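Long-range contacts in nucleoside diphosphate kinase (Encephalitozoon cuniculi, PDB 3MPD), which probably transfers the gamma phosphate of ATP to nucleoside diphosphates by a ping-pong mechanism through a phosphohistidine intermediate, with magnesium as cofactor: residues F9-P14 with E67-G72; G103-D108 with N116-S121. All coordinates share one frame; numbering follows the deposited sequence.

Contact 1 of 2, residues F9-P14 with E67-G72; sequences FIMIKP and EDMMSG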
loop_
_atom_site.group_PDB
_atom_site.type_symbol
_atom_site.label_atom_id
_atom_site.label_comp_id
_atom_site.label_asym_id
_atom_site.label_seq_id
_atom_site.Cartn_x
_atom_site.Cartn_y
_atom_site.Cartn_z
ATOM N N PHE A 9 13.134 -4.724 1.220
ATOM C CA PHE A 9 11.854 -5.387 1.359
ATOM C C PHE A 9 11.285 -5.075 2.726
ATOM O O PHE A 9 11.931 -5.302 3.741
ATOM C CB PHE A 9 11.989 -6.905 1.160
ATOM C CG PHE A 9 10.692 -7.632 1.286
ATOM C CD1 PHE A 9 9.712 -7.489 0.306
ATOM C CD2 PHE A 9 10.434 -8.424 2.399
ATOM C CE1 PHE A 9 8.486 -8.118 0.419
ATOM C CE2 PHE A 9 9.213 -9.089 2.523
ATOM C CZ PHE A 9 8.228 -8.925 1.535
ATOM N N ILE A 10 10.075 -4.538 2.738
ATOM C CA ILE A 10 9.430 -4.107 3.981
ATOM C C ILE A 10 8.086 -4.813 4.052
ATOM O O ILE A 10 7.269 -4.685 3.143
ATOM C CB ILE A 10 9.166 -2.596 3.994
ATOM C CG1 ILE A 10 10.454 -1.782 3.718
ATOM C CG2 ILE A 10 8.490 -2.159 5.321
ATOM C CD1 ILE A 10 11.612 -1.946 4.786
ATOM N N MET A 11 7.828 -5.501 5.156
ATOM C CA MET A 11 6.585 -6.243 5.273
ATOM C C MET A 11 5.921 -5.928 6.594
ATOM O O MET A 11 6.520 -6.130 7.668
ATOM C CB MET A 11 6.870 -7.747 5.125
ATOM C CG MET A 11 5.659 -8.644 5.278
ATOM S SD MET A 11 6.089 -10.378 4.930
ATOM C CE MET A 11 7.459 -10.690 6.049
ATOM N N ILE A 12 4.689 -5.431 6.519
ATOM C CA ILE A 12 3.897 -5.188 7.724
ATOM C C ILE A 12 3.323 -6.522 8.197
ATOM O O ILE A 12 2.609 -7.199 7.427
ATOM C CB ILE A 12 2.761 -4.171 7.497
ATOM C CG1 ILE A 12 3.326 -2.864 6.928
ATOM C CG2 ILE A 12 1.916 -3.964 8.815
ATOM C CD1 ILE A 12 2.251 -1.754 6.727
ATOM N N LYS A 13 3.622 -6.871 9.455
ATOM C CA LYS A 13 3.280 -8.197 10.015
ATOM C C LYS A 13 1.790 -8.251 10.338
ATOM O O LYS A 13 1.168 -7.193 10.541
ATOM C CB LYS A 13 4.136 -8.472 11.271
ATOM C CG LYS A 13 5.644 -8.504 10.959
ATOM C CD LYS A 13 6.456 -9.144 12.083
ATOM C CE LYS A 13 7.887 -9.399 11.587
ATOM N NZ LYS A 13 8.749 -9.693 12.768
ATOM N N PRO A 14 1.211 -9.466 10.405
ATOM C CA PRO A 14 -0.252 -9.617 10.432
ATOM C C PRO A 14 -0.953 -8.834 11.541
ATOM O O PRO A 14 -2.005 -8.272 11.308
ATOM C CB PRO A 14 -0.449 -11.139 10.661
ATOM C CG PRO A 14 0.793 -11.764 10.128
ATOM C CD PRO A 14 1.897 -10.788 10.464
ATOM N N GLU A 67 4.587 -19.621 12.796
ATOM C CA GLU A 67 3.147 -19.678 13.044
ATOM C C GLU A 67 2.565 -18.288 13.224
ATOM O O GLU A 67 1.505 -17.988 12.668
ATOM C CB GLU A 67 2.870 -20.490 14.304
ATOM C CG GLU A 67 1.804 -21.578 14.160
ATOM C CD GLU A 67 2.324 -22.824 13.440
ATOM O OE1 GLU A 67 2.564 -23.874 14.103
ATOM O OE2 GLU A 67 2.496 -22.742 12.200
ATOM N N ASP A 68 3.264 -17.457 14.002
ATOM C CA ASP A 68 2.886 -16.065 14.227
ATOM C C ASP A 68 2.759 -15.284 12.915
ATOM O O ASP A 68 1.919 -14.379 12.803
ATOM C CB ASP A 68 3.907 -15.349 15.135
ATOM C CG ASP A 68 3.793 -15.750 16.619
ATOM O OD1 ASP A 68 2.747 -16.311 17.047
ATOM O OD2 ASP A 68 4.773 -15.489 17.365
ATOM N N MET A 69 3.598 -15.610 11.934
ATOM C CA MET A 69 3.577 -14.881 10.666
ATOM C C MET A 69 2.479 -15.423 9.752
ATOM O O MET A 69 2.208 -14.839 8.714
ATOM C CB MET A 69 4.948 -14.906 9.980
ATOM C CG MET A 69 5.946 -13.926 10.586
ATOM S SD MET A 69 5.424 -12.226 10.299
ATOM C CE MET A 69 5.653 -12.107 8.535
ATOM N N MET A 70 1.837 -16.519 10.155
ATOM C CA MET A 70 0.776 -17.125 9.345
ATOM C C MET A 70 -0.655 -16.746 9.764
ATOM O O MET A 70 -1.624 -17.201 9.135
ATOM C CB MET A 70 0.927 -18.645 9.329
ATOM C CG MET A 70 1.627 -19.193 8.098
ATOM S SD MET A 70 2.327 -20.764 8.555
ATOM C CE MET A 70 0.879 -21.835 8.632
ATOM N N SER A 71 -0.781 -15.906 10.790
ATOM C CA SER A 71 -2.059 -15.623 11.455
ATOM C C SER A 71 -2.938 -14.628 10.691
ATOM O O SER A 71 -4.035 -14.265 11.148
ATOM C CB SER A 71 -1.826 -15.130 12.896
ATOM O OG SER A 71 -1.229 -13.816 12.936
ATOM N N GLY A 72 -2.465 -14.172 9.537
ATOM C CA GLY A 72 -3.245 -13.233 8.752
ATOM C C GLY A 72 -2.484 -12.555 7.638
ATOM O O GLY A 72 -1.291 -12.804 7.433
#

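Contact 2 of 2, residues G103-D108 with N116-S121; sequences GTIRGD and NIIHGS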
loop_
_atom_site.group_PDB
_atom_site.type_symbol
_atom_site.label_atom_id
_atom_site.label_comp_id
_atom_site.label_asym_id
_atom_site.label_seq_id
_atom_site.Cartn_x
_atom_site.Cartn_y
_atom_site.Cartn_z
ATOM N N GLY A 103 10.400 6.969 18.837
ATOM C CA GLY A 103 10.452 7.599 17.512
ATOM C C GLY A 103 10.614 6.572 16.391
ATOM O O GLY A 103 10.311 6.882 15.251
ATOM N N THR A 104 11.078 5.350 16.696
ATOM C CA THR A 104 11.088 4.264 15.681
ATOM C C THR A 104 9.727 3.581 15.654
ATOM O O THR A 104 8.936 3.712 16.586
ATOM C CB THR A 104 12.185 3.172 15.959
ATOM O OG1 THR A 104 11.934 2.502 17.204
ATOM C CG2 THR A 104 13.618 3.786 15.981
ATOM N N ILE A 105 9.455 2.830 14.601
ATOM C CA ILE A 105 8.230 2.076 14.488
ATOM C C ILE A 105 8.043 1.117 15.668
ATOM O O ILE A 105 6.992 1.098 16.280
ATOM C CB ILE A 105 8.190 1.328 13.139
ATOM C CG1 ILE A 105 8.005 2.363 12.012
ATOM C CG2 ILE A 105 7.033 0.353 13.107
ATOM C CD1 ILE A 105 8.297 1.777 10.605
ATOM N N ARG A 106 9.073 0.328 15.970
ATOM C CA ARG A 106 8.986 -0.622 17.096
ATOM C C ARG A 106 8.974 0.092 18.439
ATOM O O ARG A 106 8.257 -0.308 19.350
ATOM C CB ARG A 106 10.121 -1.657 17.040
ATOM C CG ARG A 106 9.926 -2.614 15.850
ATOM C CD ARG A 106 11.136 -3.516 15.597
ATOM N NE ARG A 106 10.847 -4.510 14.540
ATOM C CZ ARG A 106 11.806 -5.149 13.885
ATOM N NH1 ARG A 106 13.074 -4.895 14.165
ATOM N NH2 ARG A 106 11.509 -6.032 12.946
ATOM N N GLY A 107 9.765 1.156 18.561
ATOM C CA GLY A 107 9.747 1.922 19.806
ATOM C C GLY A 107 8.395 2.563 20.139
ATOM O O GLY A 107 8.032 2.686 21.316
ATOM N N ASP A 108 7.691 3.034 19.115
ATOM C CA ASP A 108 6.426 3.771 19.312
ATOM C C ASP A 108 5.190 2.852 19.425
ATOM O O ASP A 108 4.233 3.182 20.124
ATOM C CB ASP A 108 6.195 4.764 18.161
ATOM C CG ASP A 108 7.178 5.954 18.187
ATOM O OD1 ASP A 108 7.831 6.239 19.230
ATOM O OD2 ASP A 108 7.298 6.606 17.147
ATOM N N ASN A 116 6.556 -7.531 16.593
ATOM C CA ASN A 116 7.319 -6.300 16.522
ATOM C C ASN A 116 7.029 -5.562 15.197
ATOM O O ASN A 116 7.913 -4.957 14.653
ATOM C CB ASN A 116 8.800 -6.572 16.736
ATOM C CG ASN A 116 9.415 -7.435 15.644
ATOM O OD1 ASN A 116 8.732 -7.953 14.746
ATOM N ND2 ASN A 116 10.731 -7.572 15.708
ATOM N N ILE A 117 5.791 -5.691 14.707
ATOM C CA ILE A 117 5.110 -4.737 13.777
ATOM C C ILE A 117 5.419 -4.955 12.292
ATOM O O ILE A 117 4.538 -4.800 11.433
ATOM C CB ILE A 117 5.409 -3.238 14.119
ATOM C CG1 ILE A 117 5.171 -2.927 15.610
ATOM C CG2 ILE A 117 4.611 -2.286 13.202
ATOM C CD1 ILE A 117 3.718 -3.232 16.088
ATOM N N ILE A 118 6.691 -5.225 11.988
ATOM C CA ILE A 118 7.204 -5.024 10.644
ATOM C C ILE A 118 8.506 -5.811 10.479
ATOM O O ILE A 118 9.239 -6.076 11.461
ATOM C CB ILE A 118 7.444 -3.466 10.373
ATOM C CG1 ILE A 118 7.743 -3.153 8.909
ATOM C CG2 ILE A 118 8.526 -2.887 11.308
ATOM C CD1 ILE A 118 7.839 -1.571 8.668
ATOM N N HIS A 119 8.775 -6.229 9.249
ATOM C CA HIS A 119 10.063 -6.772 8.894
ATOM C C HIS A 119 10.721 -5.827 7.905
ATOM O O HIS A 119 10.053 -5.374 6.971
ATOM C CB HIS A 119 9.867 -8.110 8.177
ATOM C CG HIS A 119 11.078 -8.541 7.420
ATOM N ND1 HIS A 119 12.121 -9.220 8.013
ATOM C CD2 HIS A 119 11.430 -8.359 6.123
ATOM C CE1 HIS A 119 13.064 -9.442 7.116
ATOM N NE2 HIS A 119 12.665 -8.937 5.959
ATOM N N GLY A 120 12.023 -5.552 8.053
ATOM C CA GLY A 120 12.758 -4.883 6.968
ATOM C C GLY A 120 14.032 -5.653 6.693
ATOM O O GLY A 120 14.631 -6.183 7.630
ATOM N N SER A 121 14.462 -5.726 5.426
ATOM C CA SER A 121 15.700 -6.456 5.098
ATOM C C SER A 121 16.902 -5.985 5.929
ATOM O O SER A 121 17.009 -4.816 6.249
ATOM C CB SER A 121 16.044 -6.323 3.605
ATOM O OG SER A 121 14.941 -6.673 2.799
HETATM O O HOH W 1 13.159 -6.541 10.696
#

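Contact 1 of 2, residues F9-P14 with E67-G72
M69 lays its thioether across the end of strand 7-12, where K13 leads into helix 14-18, its sulfur over the K13 side chain and its terminal methyl against that of M11. The methionine is folded on itself: CG stands beside the backbone N, and bends at chi2 (-66°) and chi3 (-69°) turn the end of the chain toward the strand. M11 comes the other way, extended as far as SD and kinked at chi3, and the two chains meet tip to tip. M11 CE and M69 CE are 3.4 Å apart, closer than methyl groups usually sit. K13 passes M69 at about a right angle, and its extended aliphatic part runs by the sulfur, K13 CD lying 3.7 Å from M69 SD. The amine beyond is held by a hydrogen bond to the side chain of N116; K13 is probably an ATP-binding residue.

P14 carries the other half of the contact. Its CB and CG meet the backbone of M69-G72, following helix 62-69: P14 CG is 3.7 Å from M69 O and 3.6 Å from G72 O, while P14 CB touches S71 OG at 3.6 Å. P14 CD rests on M69 SD at 3.8 Å, again crossing the side chain at roughly a right angle. These are van der Waals contacts, and the chain leaves the helical path at G72, whose phi is positive.

The packing thus joins the end of an inner strand to M69-G72, beside the probable ATP site of the family. Strand 7-12 runs between strands 74-80 and 118-120, and K13 is the N-cap of helix 14-18. M11 also reaches H119 on strand 118-120 and W134 on helix 124-134, P14 touches V74 on strand 74-80, and M69 packs against L49 of helix 46-52.

Contact 2 of 2, residues G103-D108 with N116-S121
R106 reaches from helix 105-109 to the carbonyl of N116, just before strand 118-120, and to that of I118, its first residue, and these hydrogen bonds carry the polar half of the contact. Its side chain is extended from CG to NE, which brings the guanidinium alongside the strand. R106 NE donates to N116 O at 3.0 Å, with the acceptor in the guanidinium plane, and R106 NH2 donates to I118 O at 2.7 Å, tilted 21° out of that plane. A water accepts from R106 NH2 at 2.8 Å and also from G120 N, continuing the link along the strand.

Stacking adds a second grip. The N116 amide lies over one face of the guanidinium, the two planes only 11° apart, with N116 ND2 3.2 Å from R106 CZ and displaced toward the rim. N116 ND2 and the R106 NE and NH2 facing it are all donors, so they stack without a hydrogen bond; ND2 gives to T95 O instead, and OD1 is bound to K13.

The apolar part is I105, one residue earlier on the helix. I105 CG2 meets I117 CG2 at 3.6 Å, while I105 CD1 touches I118 CD1 at 3.9 Å; I25 and F29 of helix 22-32 join this packing. The helix itself is N-capped by T104, whose OG1 accepts from G107 N.

H119, on the same strand, whose CB points away from the helix segment, is probably the phosphohistidine, and E130 holds its NE2. R106 and N116, probable ATP ligands stacked on each other next to this strand, are consistent with the nucleotide site of the nucleoside diphosphate kinase fold.

Strand 7-12 comes first in the chain, and contact 1 brings segment 67-72 back to the junction of strand 7-12 and helix 14-18, closing a long loop of 52 residues that includes strand 35-42. The chain then continues through strand 74-80 and helix 84-92 before contact 2 closes a short loop, with seven residues between segments 103-108 and 116-121. The two loops follow one another without nesting or crossing. They meet in space because strands 7-12 and 118-120 are antiparallel neighbours: M11 O lies 2.8 Å from H119 N, a probable hydrogen bond, and I10 packs on I118. Together they tie helices 62-69 and 105-109 to one sheet.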